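PDB 3JQQ: ferredoxin NADP reductase from Plasmodium falciparum, which transfers electrons between ferredoxin and NADP(H) in the apicoplast through a bound FAD and may serve the last step of isoprenoid precursor synthesis. Local coordinates for residues 174-179 with 268-273. The protein carries 1 engineered substitution. Numbering follows the deposited sequence.
Sequences IFIATG and TEFLNL. With A2P (adenosine-2'-5'-diphosphate), chain J.
Ile174 meets Phe270 with both of its methyl ends: CD1 and CG2 of Ile174 each lie 3.7 Å from CE1 of Phe270, so the CE1 corner of the ring is touched by both branches of the isoleucine, the short one through CG2 and the long one through CD1. Ile174 CD1 also reaches the backbone-proximal part of Leu273, 3.9 Å from its CB. Further along the strand, the approach is looser, with Ile176 CD1 4.2 Å from Phe270 CE1. The CD1 methyls of Ile174 and Ile176 both come to the ring obliquely. Phe270 spans the gap because its CG stands anti to the backbone N (chi1 174°), carrying the ring toward the strand although its CB does not point there; the axes of strand 174-178 and helix 268-273 come no closer than 11.3 Å.

This is helix-on-sheet packing in the NADP-binding domain, where strand 173-178 is the middle one of five parallel strands in a Rossmann-like order, 3-2-1-4-5. Leu281 of the adjacent strand touches Ile174, Ile176 and Phe270, while Ile263 and Val293 bring the neighbouring helices onto the same ring.

The nucleotide lies at the C-terminal end of the strand. Thr178 CB sits 3.7 Å from O4' of the adenosine-2'-5'-diphosphate and Gly179 N approaches its C5' at 3.6 Å, both van der Waals contacts. Thr178 OG1 is hydrogen-bonded to the backbone N of Lys286, the engineered residue.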
ATOM      1  N   ILE B 174     -11.497  10.978 -18.568  1.00 31.60           N
ATOM      2  CA  ILE B 174     -11.923  10.796 -17.188  1.00 30.70           C
ATOM      3  C   ILE B 174     -10.695  10.373 -16.388  1.00 29.90           C
ATOM      4  O   ILE B 174     -10.136   9.303 -16.622  1.00 29.90           O
ATOM      5  CB  ILE B 174     -13.003   9.713 -17.053  1.00 30.79           C
ATOM      6  CG1 ILE B 174     -14.294  10.152 -17.748  1.00 30.97           C
ATOM      7  CG2 ILE B 174     -13.267   9.394 -15.586  1.00 30.88           C
ATOM      8  CD1 ILE B 174     -15.329   9.048 -17.865  1.00 31.05           C
ATOM      9  N   PHE B 175     -10.259  11.225 -15.464  1.00 28.89           N
ATOM     10  CA  PHE B 175      -9.135  10.891 -14.597  1.00 27.78           C
ATOM     11  C   PHE B 175      -9.646  10.513 -13.212  1.00 27.00           C
ATOM     12  O   PHE B 175     -10.425  11.250 -12.609  1.00 26.90           O
ATOM     13  CB  PHE B 175      -8.157  12.064 -14.468  1.00 27.82           C
ATOM     14  CG  PHE B 175      -7.583  12.540 -15.777  1.00 27.84           C
ATOM     15  CD1 PHE B 175      -7.386  13.894 -16.002  1.00 27.84           C
ATOM     16  CD2 PHE B 175      -7.236  11.644 -16.773  1.00 27.77           C
ATOM     17  CE1 PHE B 175      -6.854  14.345 -17.196  1.00 27.77           C
ATOM     18  CE2 PHE B 175      -6.705  12.091 -17.971  1.00 27.78           C
ATOM     19  CZ  PHE B 175      -6.513  13.443 -18.183  1.00 27.65           C
ATOM     20  N   ILE B 176      -9.205   9.366 -12.707  1.00 26.02           N
ATOM     21  CA  ILE B 176      -9.590   8.925 -11.370  1.00 25.02           C
ATOM     22  C   ILE B 176      -8.345   8.777 -10.495  1.00 24.38           C
ATOM     23  O   ILE B 176      -7.389   8.107 -10.878  1.00 24.18           O
ATOM     24  CB  ILE B 176     -10.386   7.604 -11.426  1.00 25.00           C
ATOM     25  CG1 ILE B 176     -11.700   7.817 -12.185  1.00 24.68           C
ATOM     26  CG2 ILE B 176     -10.656   7.081 -10.027  1.00 24.79           C
ATOM     27  CD1 ILE B 176     -12.418   6.533 -12.548  1.00 24.18           C
ATOM     28  N   ALA B 177      -8.353   9.418  -9.329  1.00 23.75           N
ATOM     29  CA  ALA B 177      -7.157   9.458  -8.490  1.00 23.17           C
ATOM     30  C   ALA B 177      -7.428   9.344  -6.991  1.00 22.74           C
ATOM     31  O   ALA B 177      -8.519   9.657  -6.512  1.00 22.66           O
ATOM     32  CB  ALA B 177      -6.353  10.726  -8.780  1.00 23.13           C
ATOM     33  N   THR B 178      -6.414   8.883  -6.264  1.00 22.25           N
ATOM     34  CA  THR B 178      -6.386   8.963  -4.811  1.00 21.93           C
ATOM     35  C   THR B 178      -5.003   9.433  -4.373  1.00 21.67           C
ATOM     36  O   THR B 178      -3.992   9.018  -4.938  1.00 21.65           O
ATOM     37  CB  THR B 178      -6.689   7.605  -4.135  1.00 21.97           C
ATOM     38  OG1 THR B 178      -5.690   6.644  -4.507  1.00 22.02           O
ATOM     39  CG2 THR B 178      -8.063   7.094  -4.547  1.00 21.94           C
ATOM     40  N   GLY B 179      -4.959  10.305  -3.370  1.00 21.31           N
ATOM     41  CA  GLY B 179      -3.687  10.770  -2.823  1.00 20.87           C
ATOM     42  C   GLY B 179      -2.716  11.274  -3.874  1.00 20.48           C
ATOM     43  O   GLY B 179      -3.053  12.145  -4.673  1.00 20.40           O
ATOM     44  N   THR B 268     -24.609   6.047 -14.276  1.00 50.80           N
ATOM     45  CA  THR B 268     -25.193   6.293 -15.598  1.00 51.28           C
ATOM     46  C   THR B 268     -24.523   7.466 -16.312  1.00 51.49           C
ATOM     47  O   THR B 268     -24.261   7.405 -17.515  1.00 51.55           O
ATOM     48  CB  THR B 268     -26.723   6.517 -15.534  1.00 51.33           C
ATOM     49  OG1 THR B 268     -27.043   7.342 -14.408  1.00 51.52           O
ATOM     50  CG2 THR B 268     -27.452   5.187 -15.402  1.00 51.27           C
ATOM     51  N   GLU B 269     -24.245   8.531 -15.565  1.00 51.70           N
ATOM     52  CA  GLU B 269     -23.560   9.700 -16.114  1.00 51.87           C
ATOM     53  C   GLU B 269     -22.108   9.382 -16.472  1.00 51.80           C
ATOM     54  O   GLU B 269     -21.584   9.867 -17.476  1.00 51.78           O
ATOM     55  CB  GLU B 269     -23.625  10.872 -15.131  1.00 51.98           C
ATOM     56  CG  GLU B 269     -24.948  11.628 -15.148  1.00 52.45           C
ATOM     57  CD  GLU B 269     -26.112  10.815 -14.617  1.00 52.96           C
ATOM     58  OE1 GLU B 269     -25.878   9.891 -13.807  1.00 53.24           O
ATOM     59  OE2 GLU B 269     -27.263  11.101 -15.009  1.00 53.09           O
ATOM     60  N   PHE B 270     -21.463   8.569 -15.641  1.00 51.68           N
ATOM     61  CA  PHE B 270     -20.103   8.098 -15.912  1.00 51.58           C
ATOM     62  C   PHE B 270     -20.115   7.249 -17.179  1.00 51.62           C
ATOM     63  O   PHE B 270     -19.256   7.395 -18.049  1.00 51.56           O
ATOM     64  CB  PHE B 270     -19.579   7.293 -14.719  1.00 51.52           C
ATOM     65  CG  PHE B 270     -18.239   6.646 -14.951  1.00 51.23           C
ATOM     66  CD1 PHE B 270     -17.066   7.364 -14.784  1.00 51.04           C
ATOM     67  CD2 PHE B 270     -18.155   5.312 -15.312  1.00 50.98           C
ATOM     68  CE1 PHE B 270     -15.836   6.766 -14.989  1.00 51.03           C
ATOM     69  CE2 PHE B 270     -16.927   4.709 -15.518  1.00 50.93           C
ATOM     70  CZ  PHE B 270     -15.767   5.437 -15.356  1.00 50.99           C
ATOM     71  N   LEU B 271     -21.112   6.368 -17.274  1.00 51.69           N
ATOM     72  CA  LEU B 271     -21.325   5.567 -18.474  1.00 51.81           C
ATOM     73  C   LEU B 271     -21.512   6.450 -19.703  1.00 51.89           C
ATOM     74  O   LEU B 271     -20.912   6.205 -20.749  1.00 51.91           O
ATOM     75  CB  LEU B 271     -22.541   4.653 -18.298  1.00 51.81           C
ATOM     76  CG  LEU B 271     -22.274   3.210 -17.867  1.00 51.79           C
ATOM     77  CD1 LEU B 271     -23.495   2.605 -17.187  1.00 51.81           C
ATOM     78  CD2 LEU B 271     -21.837   2.367 -19.059  1.00 51.76           C
ATOM     79  N   ASN B 272     -22.347   7.477 -19.571  1.00 52.01           N
ATOM     80  CA  ASN B 272     -22.608   8.397 -20.673  1.00 52.17           C
ATOM     81  C   ASN B 272     -21.365   9.175 -21.099  1.00 52.22           C
ATOM     82  O   ASN B 272     -21.150   9.408 -22.289  1.00 52.20           O
ATOM     83  CB  ASN B 272     -23.753   9.357 -20.328  1.00 52.21           C
ATOM     84  CG  ASN B 272     -25.123   8.722 -20.504  1.00 52.39           C
ATOM     85  OD1 ASN B 272     -26.149   9.347 -20.232  1.00 52.52           O
ATOM     86  ND2 ASN B 272     -25.145   7.475 -20.963  1.00 52.52           N
ATOM     87  N   LEU B 273     -20.549   9.575 -20.127  1.00 52.24           N
ATOM     88  CA  LEU B 273     -19.291  10.263 -20.426  1.00 52.28           C
ATOM     89  C   LEU B 273     -18.332   9.354 -21.186  1.00 52.28           C
ATOM     90  O   LEU B 273     -17.777   9.745 -22.212  1.00 52.26           O
ATOM     91  CB  LEU B 273     -18.625  10.775 -19.145  1.00 52.29           C
ATOM     92  CG  LEU B 273     -19.056  12.147 -18.625  1.00 52.29           C
ATOM     93  CD1 LEU B 273     -18.447  12.410 -17.261  1.00 52.25           C
ATOM     94  CD2 LEU B 273     -18.679  13.237 -19.616  1.00 52.16           C
TER
HETATM   95  P1  A2P J 416      -8.639   6.716   4.248  1.00 20.52           P
HETATM   96  O1P A2P J 416      -9.779   5.801   4.619  1.00 20.75           O
HETATM   97  O2P A2P J 416      -7.295   6.031   4.196  1.00 20.83           O
HETATM   98  O3P A2P J 416      -8.644   8.037   4.980  1.00 20.93           O
HETATM   99  P2  A2P J 416      -3.415   7.783   0.943  1.00 24.29           P
HETATM  100  O4P A2P J 416      -2.844   7.986  -0.439  1.00 24.71           O
HETATM  101  O5P A2P J 416      -3.086   6.446   1.568  1.00 24.42           O
HETATM  102  O6P A2P J 416      -3.241   8.969   1.861  1.00 24.38           O
HETATM  103  O5' A2P J 416      -5.004   7.711   0.698  1.00 23.46           O
HETATM  104  C5' A2P J 416      -5.618   8.564  -0.266  1.00 21.96           C
HETATM  105  C4' A2P J 416      -7.132   8.484  -0.120  1.00 21.13           C
HETATM  106  O4' A2P J 416      -7.599   7.217  -0.599  1.00 20.79           O
HETATM  107  C3' A2P J 416      -7.557   8.586   1.338  1.00 20.57           C
HETATM  108  O3' A2P J 416      -8.718   9.420   1.412  1.00 20.74           O
HETATM  109  C2' A2P J 416      -7.935   7.172   1.727  1.00 20.30           C
HETATM  110  O2' A2P J 416      -8.952   7.133   2.724  1.00 20.19           O
HETATM  111  C1' A2P J 416      -8.479   6.685   0.395  1.00 20.25           C
HETATM  112  N9  A2P J 416      -8.655   5.211   0.365  1.00 19.64           N
HETATM  113  C8  A2P J 416      -8.265   4.336   1.313  1.00 19.42           C
HETATM  114  N7  A2P J 416      -8.608   3.066   0.973  1.00 18.87           N
HETATM  115  C5  A2P J 416      -9.243   3.126  -0.215  1.00 19.12           C
HETATM  116  C6  A2P J 416      -9.870   2.160  -1.149  1.00 19.09           C
HETATM  117  N6  A2P J 416      -9.889   0.834  -0.876  1.00 18.95           N
HETATM  118  N1  A2P J 416     -10.422   2.642  -2.285  1.00 19.26           N
HETATM  119  C2  A2P J 416     -10.411   3.955  -2.577  1.00 18.98           C
HETATM  120  N3  A2P J 416      -9.862   4.885  -1.777  1.00 19.43           N
HETATM  121  C4  A2P J 416      -9.275   4.541  -0.606  1.00 19.21           C